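Local coordinates for malate dehydrogenase (Picrophilus torridus, PDB 4BGV), which catalyses the reversible NAD-dependent oxidation of malate to oxaloacetate in the tricarboxylic acid cycle, at residues 180-188 and 207-216; 146-156 and 230-241. All coordinates share one frame; numbering follows the deposited sequence. Where two conformers were deposited one is given.

Interaction 1: residues 180-188 and 207-216; sequences HGDDMVPFI and IDEIVKRTRF
R215, in the last turn of helix 204-215, spends one nitrogen on two backbone carbonyls of segment 180-188. NH1 donates to G181 O at 2.9 Å with the acceptor lying in the guanidinium plane, and to M184 O, also at 2.9 Å, with that acceptor 17° out of the plane; both bonds are moderately bent. The extended chain from CG to NE carries the group past the short 3-10 turn at D182-D183, where G181 O accepts a second proton from M184 N. M184 O has a further donor in a water. A second water accepts from G181 N and lies 2.9 Å from R215 O, to which it can donate. A leucine in place of R215 would probably strip M184 O of its protein donor from the helix and leave G181 O with the turn's own N-H.

Helix 204-215 packs here on one face of the antiparallel sheet formed by strands 172-178, 184-193 and 196-197, its part 207-215 running at 147° to strand 184-187, roughly antiparallel, while V185 turns to helix 295-321. M184 SD touches T214 CG2 at 3.6 Å, and the bend at chi3 (85°) brings CE against R215 CG. Further along, P186 CG meets V211 CG1, and I188 CD1 touches both V211 CG2 and I207 CG2. Within the helix T214 OG1 donates to I210 O at 2.8 Å, a carbonyl that T214 N approaches from the opposite face. At the surface, D182 OD1 comes 3.8 Å from F216 CZ, the carboxylate nearly perpendicular to the ring, while R215 CB covers one face of that ring.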
ATOM      1  N   HIS A 180     -26.954  14.131   8.262  1.00 23.88           N
ATOM      2  CA  HIS A 180     -26.268  13.932   9.543  1.00 18.68           C
ATOM      3  C   HIS A 180     -27.242  14.151  10.699  1.00 19.80           C
ATOM      4  O   HIS A 180     -28.341  14.641  10.496  1.00 22.17           O
ATOM      5  CB  HIS A 180     -25.129  14.943   9.711  1.00 23.29           C
ATOM      6  CG  HIS A 180     -23.963  14.722   8.796  1.00 25.15           C
ATOM      7  ND1 HIS A 180     -23.602  13.476   8.327  1.00 27.56           N
ATOM      8  CD2 HIS A 180     -23.070  15.593   8.272  1.00 28.87           C
ATOM      9  CE1 HIS A 180     -22.542  13.592   7.548  1.00 25.52           C
ATOM     10  NE2 HIS A 180     -22.202  14.867   7.495  1.00 27.75           N
ATOM     11  N   GLY A 181     -26.819  13.818  11.912  1.00 16.95           N
ATOM     12  CA  GLY A 181     -27.593  14.156  13.096  1.00 21.31           C
ATOM     13  C   GLY A 181     -28.952  13.494  13.066  1.00 22.70           C
ATOM     14  O   GLY A 181     -29.064  12.306  12.783  1.00 18.84           O
ATOM     15  N   ASP A 182     -29.998  14.260  13.341  1.00 21.39           N
ATOM     16  CA  ASP A 182     -31.334  13.680  13.348  1.00 23.07           C
ATOM     17  C   ASP A 182     -31.827  13.386  11.935  1.00 18.78           C
ATOM     18  O   ASP A 182     -32.844  12.716  11.763  1.00 25.88           O
ATOM     19  CB  ASP A 182     -32.317  14.585  14.092  1.00 31.65           C
ATOM     20  CG  ASP A 182     -31.957  14.750  15.566  1.00 41.95           C
ATOM     21  OD1 ASP A 182     -31.645  13.729  16.228  1.00 42.88           O
ATOM     22  OD2 ASP A 182     -31.972  15.902  16.056  1.00 46.39           O
ATOM     23  N   ASP A 183     -31.124  13.894  10.927  1.00 18.59           N
ATOM     24  CA  ASP A 183     -31.488  13.596   9.540  1.00 18.31           C
ATOM     25  C   ASP A 183     -30.918  12.267   9.030  1.00 20.71           C
ATOM     26  O   ASP A 183     -31.240  11.839   7.914  1.00 19.53           O
ATOM     27  CB  ASP A 183     -31.068  14.725   8.599  1.00 19.95           C
ATOM     28  CG  ASP A 183     -31.955  15.962   8.733  1.00 22.22           C
ATOM     29  OD1 ASP A 183     -33.089  15.833   9.236  1.00 22.10           O
ATOM     30  OD2 ASP A 183     -31.514  17.059   8.317  1.00 25.72           O
ATOM     31  N   MET A 184     -30.045  11.645   9.824  1.00 16.09           N
ATOM     32  CA  MET A 184     -29.438  10.369   9.446  1.00 13.38           C
ATOM     33  C   MET A 184     -30.470   9.270   9.620  1.00 16.12           C
ATOM     34  O   MET A 184     -31.263   9.301  10.560  1.00 17.26           O
ATOM     35  CB  MET A 184     -28.237  10.064  10.342  1.00 15.06           C
ATOM     36  CG  MET A 184     -27.367   8.892   9.892  1.00 18.80           C
ATOM     37  SD  MET A 184     -26.097   8.548  11.156  1.00 18.40           S
ATOM     38  CE  MET A 184     -26.997   7.484  12.282  1.00 15.56           C
ATOM     39  N   VAL A 185     -30.461   8.295   8.715  1.00 14.40           N
ATOM     40  CA  VAL A 185     -31.401   7.182   8.805  1.00 15.58           C
ATOM     41  C   VAL A 185     -30.628   5.872   8.689  1.00 17.44           C
ATOM     42  O   VAL A 185     -30.241   5.461   7.593  1.00 14.41           O
ATOM     43  CB  VAL A 185     -32.472   7.227   7.697  1.00 16.20           C
ATOM     44  CG1 VAL A 185     -33.458   6.056   7.867  1.00 14.50           C
ATOM     45  CG2 VAL A 185     -33.215   8.562   7.715  1.00 15.07           C
ATOM     46  N   PRO A 186     -30.385   5.218   9.828  1.00 17.99           N
ATOM     47  CA  PRO A 186     -29.702   3.924   9.766  1.00 15.29           C
ATOM     48  C   PRO A 186     -30.681   2.830   9.355  1.00 14.35           C
ATOM     49  O   PRO A 186     -31.868   2.937   9.676  1.00 15.63           O
ATOM     50  CB  PRO A 186     -29.276   3.697  11.220  1.00 15.23           C
ATOM     51  CG  PRO A 186     -30.360   4.381  12.023  1.00 19.24           C
ATOM     52  CD  PRO A 186     -30.806   5.573  11.200  1.00 20.02           C
ATOM     53  N   PHE A 187     -30.202   1.819   8.630  1.00 15.07           N
ATOM     54  CA  PHE A 187     -30.949   0.566   8.468  1.00 15.92           C
ATOM     55  C   PHE A 187     -30.175  -0.451   9.289  1.00 17.71           C
ATOM     56  O   PHE A 187     -29.139  -0.978   8.849  1.00 16.33           O
ATOM     57  CB  PHE A 187     -31.007   0.079   7.007  1.00 14.29           C
ATOM     58  CG  PHE A 187     -31.963   0.842   6.114  1.00 14.78           C
ATOM     59  CD1 PHE A 187     -32.075   2.224   6.184  1.00 15.34           C
ATOM     60  CD2 PHE A 187     -32.706   0.167   5.158  1.00 11.45           C
ATOM     61  CE1 PHE A 187     -32.945   2.921   5.333  1.00 15.18           C
ATOM     62  CE2 PHE A 187     -33.563   0.847   4.298  1.00 14.04           C
ATOM     63  CZ  PHE A 187     -33.680   2.230   4.383  1.00 13.27           C
ATOM     64  N   ILE A 188     -30.650  -0.700  10.499  1.00 17.20           N
ATOM     65  CA  ILE A 188     -29.980  -1.642  11.391  1.00 18.88           C
ATOM     66  C   ILE A 188     -29.969  -3.030  10.778  1.00 13.98           C
ATOM     67  O   ILE A 188     -28.975  -3.746  10.881  1.00 12.93           O
ATOM     68  CB  ILE A 188     -30.660  -1.679  12.774  1.00 19.37           C
ATOM     69  CG1 ILE A 188     -30.489  -0.335  13.475  1.00 20.89           C
ATOM     70  CG2 ILE A 188     -30.108  -2.801  13.624  1.00 17.78           C
ATOM     71  CD1 ILE A 188     -29.119   0.260  13.314  1.00 19.20           C
ATOM     72  N   ILE A 207     -27.071  -1.061  20.500  1.00 13.93           N
ATOM     73  CA  ILE A 207     -27.151  -0.601  19.115  1.00 14.71           C
ATOM     74  C   ILE A 207     -27.709   0.823  19.082  1.00 17.48           C
ATOM     75  O   ILE A 207     -27.208   1.676  18.352  1.00 12.18           O
ATOM     76  CB  ILE A 207     -28.003  -1.547  18.241  1.00 16.34           C
ATOM     77  CG1 ILE A 207     -27.295  -2.908  18.097  1.00 15.47           C
ATOM     78  CG2 ILE A 207     -28.265  -0.944  16.851  1.00 17.94           C
ATOM     79  CD1 ILE A 207     -28.186  -4.013  17.497  1.00 16.53           C
ATOM     80  N   ASP A 208     -28.736   1.087  19.890  1.00 14.99           N
ATOM     81  CA  ASP A 208     -29.282   2.438  19.948  1.00 16.66           C
ATOM     82  C   ASP A 208     -28.231   3.445  20.424  1.00 16.69           C
ATOM     83  O   ASP A 208     -28.180   4.573  19.931  1.00 14.91           O
ATOM     84  CB  ASP A 208     -30.532   2.494  20.832  1.00 19.24           C
ATOM     85  CG  ASP A 208     -31.711   1.774  20.204  1.00 25.27           C
ATOM     86  OD1 ASP A 208     -31.639   1.463  18.996  1.00 25.62           O
ATOM     87  OD2 ASP A 208     -32.710   1.533  20.908  1.00 29.97           O
ATOM     88  N   GLU A 209     -27.401   3.042  21.383  1.00 13.60           N
ATOM     89  CA  GLU A 209     -26.328   3.903  21.883  0.50 14.74           C
ATOM     90  C   GLU A 209     -25.348   4.254  20.775  1.00 13.82           C
ATOM     91  O   GLU A 209     -24.902   5.397  20.649  1.00 14.44           O
ATOM     92  CB  GLU A 209     -25.570   3.210  23.021  0.50 14.84           C
ATOM     93  CG  GLU A 209     -26.376   3.004  24.289  0.50 16.92           C
ATOM     94  CD  GLU A 209     -25.588   2.267  25.366  0.50 26.28           C
ATOM     95  OE1 GLU A 209     -24.432   1.881  25.102  0.50 30.17           O
ATOM     96  OE2 GLU A 209     -26.120   2.074  26.479  0.50 29.46           O
ATOM     97  N   ILE A 210     -25.012   3.253  19.976  1.00 12.03           N
ATOM     98  CA  ILE A 210     -24.046   3.418  18.902  1.00 10.50           C
ATOM     99  C   ILE A 210     -24.632   4.262  17.759  1.00 12.54           C
ATOM    100  O   ILE A 210     -23.937   5.091  17.168  1.00  9.87           O
ATOM    101  CB  ILE A 210     -23.542   2.051  18.425  1.00 10.86           C
ATOM    102  CG1 ILE A 210     -22.657   1.432  19.518  1.00 14.50           C
ATOM    103  CG2 ILE A 210     -22.778   2.174  17.094  1.00  9.73           C
ATOM    104  CD1 ILE A 210     -22.142   0.030  19.205  1.00 17.08           C
ATOM    105  N   VAL A 211     -25.921   4.067  17.484  1.00  9.78           N
ATOM    106  CA  VAL A 211     -26.619   4.886  16.509  1.00  9.81           C
ATOM    107  C   VAL A 211     -26.609   6.365  16.913  1.00 12.12           C
ATOM    108  O   VAL A 211     -26.318   7.242  16.102  1.00 11.69           O
ATOM    109  CB  VAL A 211     -28.040   4.367  16.287  1.00 14.42           C
ATOM    110  CG1 VAL A 211     -28.880   5.384  15.532  1.00 14.70           C
ATOM    111  CG2 VAL A 211     -27.976   3.019  15.535  1.00 16.55           C
ATOM    112  N   LYS A 212     -26.906   6.643  18.179  1.00 11.75           N
ATOM    113  CA  LYS A 212     -26.909   8.017  18.656  0.50 11.70           C
ATOM    114  C   LYS A 212     -25.510   8.650  18.600  1.00 12.83           C
ATOM    115  O   LYS A 212     -25.362   9.803  18.182  1.00 11.52           O
ATOM    116  CB  LYS A 212     -27.509   8.094  20.064  0.50 14.84           C
ATOM    117  CG  LYS A 212     -27.732   9.506  20.573  0.50 19.64           C
ATOM    118  CD  LYS A 212     -28.485   9.513  21.898  0.50 23.24           C
ATOM    119  CE  LYS A 212     -29.982   9.366  21.689  0.50 26.92           C
ATOM    120  NZ  LYS A 212     -30.736   9.742  22.922  0.50 28.14           N
ATOM    121  N   ARG A 213     -24.480   7.906  19.011  1.00 11.33           N
ATOM    122  CA  ARG A 213     -23.106   8.418  18.903  1.00 11.17           C
ATOM    123  C   ARG A 213     -22.761   8.745  17.471  1.00 13.37           C
ATOM    124  O   ARG A 213     -22.057   9.718  17.212  1.00 13.60           O
ATOM    125  CB  ARG A 213     -22.082   7.428  19.459  1.00 11.80           C
ATOM    126  CG  ARG A 213     -20.661   7.987  19.581  1.00 10.32           C
ATOM    127  CD  ARG A 213     -19.717   6.947  20.164  1.00 11.35           C
ATOM    128  NE  ARG A 213     -18.348   7.452  20.255  1.00 11.02           N
ATOM    129  CZ  ARG A 213     -17.300   6.709  20.592  1.00 12.92           C
ATOM    130  NH1 ARG A 213     -17.454   5.404  20.864  1.00 11.42           N
ATOM    131  NH2 ARG A 213     -16.093   7.265  20.641  1.00 12.17           N
ATOM    132  N   THR A 214     -23.258   7.935  16.534  1.00  9.61           N
ATOM    133  CA  THR A 214     -22.968   8.164  15.123  1.00  9.21           C
ATOM    134  C   THR A 214     -23.646   9.443  14.669  1.00 10.79           C
ATOM    135  O   THR A 214     -23.051  10.246  13.953  1.00 10.90           O
ATOM    136  CB  THR A 214     -23.434   6.973  14.270  1.00 11.91           C
ATOM    137  OG1 THR A 214     -22.734   5.802  14.694  1.00 13.49           O
ATOM    138  CG2 THR A 214     -23.158   7.219  12.773  1.00 10.62           C
ATOM    139  N   ARG A 215     -24.886   9.649  15.114  1.00  9.34           N
ATOM    140  CA  ARG A 215     -25.617  10.867  14.766  1.00 10.41           C
ATOM    141  C   ARG A 215     -24.859  12.113  15.166  1.00 15.48           C
ATOM    142  O   ARG A 215     -24.868  13.120  14.446  1.00 14.88           O
ATOM    143  CB  ARG A 215     -26.958  10.934  15.488  1.00 12.36           C
ATOM    144  CG  ARG A 215     -28.008  10.027  14.961  1.00 18.43           C
ATOM    145  CD  ARG A 215     -29.313  10.310  15.675  1.00 21.24           C
ATOM    146  NE  ARG A 215     -30.265   9.240  15.424  1.00 22.49           N
ATOM    147  CZ  ARG A 215     -30.905   9.092  14.271  1.00 23.28           C
ATOM    148  NH1 ARG A 215     -30.679   9.947  13.282  1.00 25.32           N
ATOM    149  NH2 ARG A 215     -31.762   8.094  14.108  1.00 18.54           N
ATOM    150  N   PHE A 216     -24.232  12.059  16.337  1.00 10.79           N
ATOM    151  CA  PHE A 216     -23.589  13.243  16.876  1.00 12.96           C
ATOM    152  C   PHE A 216     -22.080  13.089  16.876  1.00 11.96           C
ATOM    153  O   PHE A 216     -21.387  13.759  17.631  1.00 13.19           O
ATOM    154  CB  PHE A 216     -24.145  13.533  18.272  1.00 17.93           C
ATOM    155  CG  PHE A 216     -25.636  13.576  18.298  1.00 23.59           C
ATOM    156  CD1 PHE A 216     -26.319  14.437  17.452  1.00 28.26           C
ATOM    157  CD2 PHE A 216     -26.361  12.736  19.130  1.00 24.23           C
ATOM    158  CE1 PHE A 216     -27.702  14.472  17.443  1.00 32.62           C
ATOM    159  CE2 PHE A 216     -27.736  12.768  19.130  1.00 31.70           C
ATOM    160  CZ  PHE A 216     -28.411  13.642  18.286  1.00 33.45           C
TER
HETATM  161  O   HOH W   1     -24.043  12.360  11.735  1.00 17.67           O
HETATM  162  O   HOH W   2     -33.466   7.957  12.316  1.00 32.36           O

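Interaction 2: residues 146-156 and 230-241; sequences IGLGGSLDSTR and AFYAPGISIAVM
S151 and S237 meet where helices 150-156 and 232-241 cross at 125°, their axes 8.6 Å apart. The first helix follows strand 146-147 after a short turn, with G149 at its N-cap; the strand is at the edge of the parallel Rossmann-type sheet of the NAD-binding domain, and the second helix packs against both.

The polar contacts centre on the serines. With its hydroxyl anti to the backbone N (chi1 -174°), S151 OG donates to S237 O at 2.8 Å. S237 OG in turn gives its proton to A233 O, 2.8 Å away, from above the carbonyl plane; the same carbonyl also accepts from S237 N.

The apolar contacts flank this pair. Toward the strand, M241 bends at chi3, placing SD against L148 CD1 and CE 3.7 Å from I146 CD1; L148 CD2 packs on I238 CG1 at 3.8 Å. Toward the other end, L152 spreads its two methyls over A233 and P234, CD2 lying 4.0 Å from P234 CG.

R156, a substrate-binding residue by similarity, forms a salt bridge through NE with E48 of the second subunit. L152 CD1 covers one face of its guanidinium, and A230 CB sits at the edge, 3.4 Å from NH2.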
ATOM      1  N   ILE A 146     -21.847  15.060  -6.433  1.00  8.68           N
ATOM      2  CA  ILE A 146     -22.224  14.268  -5.252  1.00  8.53           C
ATOM      3  C   ILE A 146     -21.759  14.946  -3.963  1.00 11.13           C
ATOM      4  O   ILE A 146     -20.762  15.655  -3.962  1.00 14.06           O
ATOM      5  CB  ILE A 146     -21.676  12.814  -5.322  1.00  9.59           C
ATOM      6  CG1 ILE A 146     -20.152  12.796  -5.403  1.00 11.26           C
ATOM      7  CG2 ILE A 146     -22.252  12.090  -6.542  1.00 13.15           C
ATOM      8  CD1 ILE A 146     -19.572  11.355  -5.475  1.00 13.63           C
ATOM      9  N   GLY A 147     -22.492  14.725  -2.869  1.00 10.27           N
ATOM     10  CA  GLY A 147     -22.171  15.335  -1.594  1.00 10.00           C
ATOM     11  C   GLY A 147     -21.705  14.330  -0.545  1.00  9.55           C
ATOM     12  O   GLY A 147     -22.235  13.224  -0.454  1.00  9.88           O
ATOM     13  N   LEU A 148     -20.702  14.709   0.241  1.00  9.82           N
ATOM     14  CA  LEU A 148     -20.234  13.869   1.341  1.00  8.85           C
ATOM     15  C   LEU A 148     -21.331  13.726   2.386  1.00 12.43           C
ATOM     16  O   LEU A 148     -21.894  14.709   2.830  1.00 14.67           O
ATOM     17  CB  LEU A 148     -19.000  14.484   2.014  1.00  8.03           C
ATOM     18  CG  LEU A 148     -18.602  13.776   3.308  1.00 10.71           C
ATOM     19  CD1 LEU A 148     -18.040  12.368   3.038  1.00 11.48           C
ATOM     20  CD2 LEU A 148     -17.616  14.639   4.134  1.00 11.68           C
ATOM     21  N   GLY A 149     -21.623  12.499   2.784  1.00 12.25           N
ATOM     22  CA  GLY A 149     -22.557  12.289   3.869  1.00 13.23           C
ATOM     23  C   GLY A 149     -22.315  10.919   4.449  1.00 12.42           C
ATOM     24  O   GLY A 149     -21.574  10.767   5.431  1.00 12.35           O
ATOM     25  N   GLY A 150     -22.918   9.921   3.815  1.00 12.36           N
ATOM     26  CA  GLY A 150     -22.863   8.549   4.292  1.00 13.99           C
ATOM     27  C   GLY A 150     -21.462   7.961   4.405  1.00 11.31           C
ATOM     28  O   GLY A 150     -21.239   7.074   5.223  1.00 12.85           O
ATOM     29  N   SER A 151     -20.517   8.413   3.584  1.00  7.78           N
ATOM     30  CA  SER A 151     -19.175   7.850   3.650  1.00  9.57           C
ATOM     31  C   SER A 151     -18.596   8.076   5.042  1.00 12.03           C
ATOM     32  O   SER A 151     -17.926   7.204   5.608  1.00 10.69           O
ATOM     33  CB  SER A 151     -18.247   8.467   2.585  1.00  9.48           C
ATOM     34  OG  SER A 151     -16.987   7.799   2.601  1.00 13.11           O
ATOM     35  N   LEU A 152     -18.875   9.253   5.594  1.00  8.96           N
ATOM     36  CA  LEU A 152     -18.361   9.635   6.906  1.00  7.76           C
ATOM     37  C   LEU A 152     -19.189   9.035   8.047  1.00 10.97           C
ATOM     38  O   LEU A 152     -18.636   8.497   9.001  1.00 10.32           O
ATOM     39  CB  LEU A 152     -18.305  11.153   7.040  1.00 10.17           C
ATOM     40  CG  LEU A 152     -17.879  11.705   8.409  1.00  9.71           C
ATOM     41  CD1 LEU A 152     -16.488  11.188   8.809  1.00  9.04           C
ATOM     42  CD2 LEU A 152     -17.905  13.233   8.385  1.00  8.96           C
ATOM     43  N   ASP A 153     -20.511   9.121   7.959  1.00  8.18           N
ATOM     44  CA  ASP A 153     -21.327   8.543   9.021  1.00  9.71           C
ATOM     45  C   ASP A 153     -21.081   7.045   9.120  1.00 11.38           C
ATOM     46  O   ASP A 153     -21.036   6.496  10.220  1.00 11.89           O
ATOM     47  CB  ASP A 153     -22.819   8.829   8.819  1.00 11.95           C
ATOM     48  CG  ASP A 153     -23.142  10.299   8.961  1.00 17.72           C
ATOM     49  OD1 ASP A 153     -22.513  10.959   9.826  1.00 16.54           O
ATOM     50  OD2 ASP A 153     -24.020  10.794   8.216  1.00 19.85           O
ATOM     51  N   SER A 154     -20.913   6.391   7.972  1.00  7.90           N
ATOM     52  CA  SER A 154     -20.741   4.941   7.990  1.00  8.89           C
ATOM     53  C   SER A 154     -19.391   4.557   8.568  1.00 11.63           C
ATOM     54  O   SER A 154     -19.290   3.546   9.267  1.00  8.23           O
ATOM     55  CB  SER A 154     -20.954   4.296   6.612  1.00 10.09           C
ATOM     56  OG  SER A 154     -19.924   4.651   5.719  1.00 17.97           O
ATOM     57  N   THR A 155     -18.348   5.344   8.310  1.00  8.33           N
ATOM     58  CA  THR A 155     -17.042   5.012   8.868  0.50 12.81           C
ATOM     59  C   THR A 155     -17.061   5.131  10.383  1.00  7.75           C
ATOM     60  O   THR A 155     -16.473   4.330  11.081  1.00  9.14           O
ATOM     61  CB  THR A 155     -15.924   5.901   8.320  0.50 13.94           C
ATOM     62  OG1 THR A 155     -16.292   6.397   7.032  0.50 21.91           O
ATOM     63  CG2 THR A 155     -14.659   5.091   8.207  0.50 13.37           C
ATOM     64  N   ARG A 156     -17.767   6.144  10.897  1.00 10.46           N
ATOM     65  CA  ARG A 156     -17.879   6.296  12.354  1.00  8.99           C
ATOM     66  C   ARG A 156     -18.667   5.126  12.952  1.00 14.07           C
ATOM     67  O   ARG A 156     -18.227   4.492  13.909  1.00  8.71           O
ATOM     68  CB  ARG A 156     -18.528   7.639  12.732  1.00 10.07           C
ATOM     69  CG  ARG A 156     -17.671   8.857  12.355  1.00  8.87           C
ATOM     70  CD  ARG A 156     -18.056  10.076  13.200  1.00  9.43           C
ATOM     71  NE  ARG A 156     -17.150  11.206  12.985  1.00  9.73           N
ATOM     72  CZ  ARG A 156     -17.495  12.345  12.386  1.00 11.26           C
ATOM     73  NH1 ARG A 156     -18.744  12.528  11.955  1.00  9.80           N
ATOM     74  NH2 ARG A 156     -16.587  13.309  12.225  1.00 10.06           N
ATOM     75  N   ALA A 230     -13.740  17.828  12.943  1.00  8.92           N
ATOM     76  CA  ALA A 230     -13.035  16.634  12.454  1.00  9.56           C
ATOM     77  C   ALA A 230     -12.423  16.866  11.074  1.00 10.06           C
ATOM     78  O   ALA A 230     -12.989  17.602  10.253  1.00  8.79           O
ATOM     79  CB  ALA A 230     -13.996  15.444  12.404  1.00  8.95           C
ATOM     80  N   PHE A 231     -11.283  16.228  10.811  1.00  7.27           N
ATOM     81  CA  PHE A 231     -10.673  16.303   9.492  1.00  8.87           C
ATOM     82  C   PHE A 231     -10.015  15.008   8.999  1.00 10.68           C
ATOM     83  O   PHE A 231     -10.008  14.751   7.805  1.00  9.28           O
ATOM     84  CB  PHE A 231      -9.711  17.500   9.355  1.00  7.43           C
ATOM     85  CG  PHE A 231      -8.618  17.534  10.377  1.00  8.61           C
ATOM     86  CD1 PHE A 231      -8.860  18.039  11.657  1.00 10.36           C
ATOM     87  CD2 PHE A 231      -7.332  17.099  10.053  1.00 11.15           C
ATOM     88  CE1 PHE A 231      -7.833  18.098  12.603  1.00 12.95           C
ATOM     89  CE2 PHE A 231      -6.303  17.154  10.993  1.00 10.47           C
ATOM     90  CZ  PHE A 231      -6.549  17.648  12.269  1.00 13.80           C
ATOM     91  N   TYR A 232      -9.476  14.196   9.901  1.00  7.20           N
ATOM     92  CA  TYR A 232      -8.850  12.947   9.465  1.00  6.82           C
ATOM     93  C   TYR A 232      -9.845  11.952   8.878  1.00 11.13           C
ATOM     94  O   TYR A 232      -9.659  11.468   7.753  1.00  6.88           O
ATOM     95  CB  TYR A 232      -8.058  12.282  10.598  1.00  6.46           C
ATOM     96  CG  TYR A 232      -6.777  13.012  10.932  1.00  5.90           C
ATOM     97  CD1 TYR A 232      -5.752  13.120   9.979  1.00  6.64           C
ATOM     98  CD2 TYR A 232      -6.589  13.598  12.184  1.00  6.20           C
ATOM     99  CE1 TYR A 232      -4.570  13.781  10.270  1.00  7.62           C
ATOM    100  CE2 TYR A 232      -5.393  14.268  12.491  1.00  9.07           C
ATOM    101  CZ  TYR A 232      -4.399  14.355  11.529  1.00  9.23           C
ATOM    102  OH  TYR A 232      -3.227  15.028  11.801  1.00 11.35           O
ATOM    103  N   ALA A 233     -10.878  11.616   9.640  1.00  5.66           N
ATOM    104  CA  ALA A 233     -11.886  10.683   9.127  1.00  8.01           C
ATOM    105  C   ALA A 233     -12.664  11.262   7.927  1.00  8.14           C
ATOM    106  O   ALA A 233     -12.851  10.565   6.923  1.00  9.37           O
ATOM    107  CB  ALA A 233     -12.825  10.199  10.239  1.00  7.58           C
ATOM    108  N   PRO A 234     -13.089  12.546   8.007  1.00 11.21           N
ATOM    109  CA  PRO A 234     -13.653  13.152   6.796  1.00  8.60           C
ATOM    110  C   PRO A 234     -12.690  13.077   5.606  1.00 10.26           C
ATOM    111  O   PRO A 234     -13.127  12.740   4.515  1.00  7.86           O
ATOM    112  CB  PRO A 234     -13.860  14.610   7.210  1.00  8.59           C
ATOM    113  CG  PRO A 234     -14.142  14.525   8.697  1.00 11.93           C
ATOM    114  CD  PRO A 234     -13.199  13.454   9.171  1.00 10.73           C
ATOM    115  N   GLY A 235     -11.406  13.335   5.815  1.00  8.57           N
ATOM    116  CA  GLY A 235     -10.457  13.313   4.706  1.00 10.33           C
ATOM    117  C   GLY A 235     -10.439  12.010   3.910  1.00 12.03           C
ATOM    118  O   GLY A 235     -10.501  12.016   2.678  1.00  9.92           O
ATOM    119  N   ILE A 236     -10.358  10.880   4.605  1.00  7.87           N
ATOM    120  CA  ILE A 236     -10.370   9.595   3.907  1.00  7.26           C
ATOM    121  C   ILE A 236     -11.774   9.262   3.376  1.00  9.47           C
ATOM    122  O   ILE A 236     -11.905   8.671   2.314  1.00  7.92           O
ATOM    123  CB  ILE A 236      -9.738   8.438   4.755  1.00  7.56           C
ATOM    124  CG1 ILE A 236      -9.701   7.122   3.958  1.00  8.75           C
ATOM    125  CG2 ILE A 236     -10.454   8.251   6.120  1.00  8.33           C
ATOM    126  CD1 ILE A 236      -8.812   7.170   2.732  1.00  7.74           C
ATOM    127  N   SER A 237     -12.820   9.678   4.087  1.00  8.77           N
ATOM    128  CA  SER A 237     -14.196   9.438   3.617  1.00  9.42           C
ATOM    129  C   SER A 237     -14.455  10.134   2.275  1.00  5.24           C
ATOM    130  O   SER A 237     -15.142   9.606   1.402  1.00 10.00           O
ATOM    131  CB  SER A 237     -15.220   9.914   4.660  1.00  9.46           C
ATOM    132  OG  SER A 237     -15.059   9.198   5.872  1.00  7.26           O
ATOM    133  N   ILE A 238     -13.868  11.313   2.121  1.00  6.55           N
ATOM    134  CA  ILE A 238     -13.972  12.082   0.891  1.00  8.49           C
ATOM    135  C   ILE A 238     -13.106  11.454  -0.200  1.00  9.63           C
ATOM    136  O   ILE A 238     -13.551  11.285  -1.347  1.00  7.57           O
ATOM    137  CB  ILE A 238     -13.511  13.524   1.143  1.00  8.15           C
ATOM    138  CG1 ILE A 238     -14.483  14.229   2.101  1.00  6.79           C
ATOM    139  CG2 ILE A 238     -13.355  14.288  -0.175  1.00  9.88           C
ATOM    140  CD1 ILE A 238     -13.831  15.444   2.782  1.00  7.76           C
ATOM    141  N   ALA A 239     -11.873  11.097   0.154  1.00  7.15           N
ATOM    142  CA  ALA A 239     -10.956  10.507  -0.830  1.00  5.93           C
ATOM    143  C   ALA A 239     -11.495   9.210  -1.441  1.00  9.12           C
ATOM    144  O   ALA A 239     -11.300   8.965  -2.631  1.00  9.75           O
ATOM    145  CB  ALA A 239      -9.577  10.281  -0.218  1.00  8.60           C
ATOM    146  N   VAL A 240     -12.174   8.370  -0.657  1.00  7.29           N
ATOM    147  CA  VAL A 240     -12.700   7.134  -1.257  1.00  7.22           C
ATOM    148  C   VAL A 240     -13.763   7.448  -2.316  1.00  7.48           C
ATOM    149  O   VAL A 240     -13.895   6.725  -3.299  1.00  9.66           O
ATOM    150  CB  VAL A 240     -13.211   6.098  -0.215  1.00 13.56           C
ATOM    151  CG1 VAL A 240     -12.056   5.620   0.671  1.00 10.74           C
ATOM    152  CG2 VAL A 240     -14.359   6.655   0.608  1.00 14.32           C
ATOM    153  N   MET A 241     -14.514   8.528  -2.120  1.00  8.73           N
ATOM    154  CA  MET A 241     -15.474   8.983  -3.137  1.00  6.94           C
ATOM    155  C   MET A 241     -14.747   9.508  -4.377  1.00  9.53           C
ATOM    156  O   MET A 241     -15.088   9.145  -5.502  1.00  8.64           O
ATOM    157  CB  MET A 241     -16.372  10.090  -2.591  1.00  6.38           C
ATOM    158  CG  MET A 241     -17.364   9.617  -1.535  1.00  7.16           C
ATOM    159  SD  MET A 241     -18.083  10.980  -0.580  1.00 11.06           S
ATOM    160  CE  MET A 241     -19.070  11.837  -1.816  1.00 15.19           C
TER

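Along the chain the segments come in the order 146-156, 180-188, 207-216, 230-241, so interaction 1 is nested inside the loop closed by interaction 2. Their centres are about 15 Å apart, that of interaction 2 about 6 Å and that of interaction 1 about 17 Å from the centre of the folded chain, the latter on the sheet that holds strand 184-193. Helix 150-165 joins them through D153, which faces away from helix 232-246: D153 OD2 is 2.7 Å from H180 ND1, a probable hydrogen bond, and D153 O packs on T214 CG2. This resembles the Asp-His pair of the LDH/MDH superfamily, and it ties the proposed proton acceptor H180 to the helix carrying the likely substrate-binding R156.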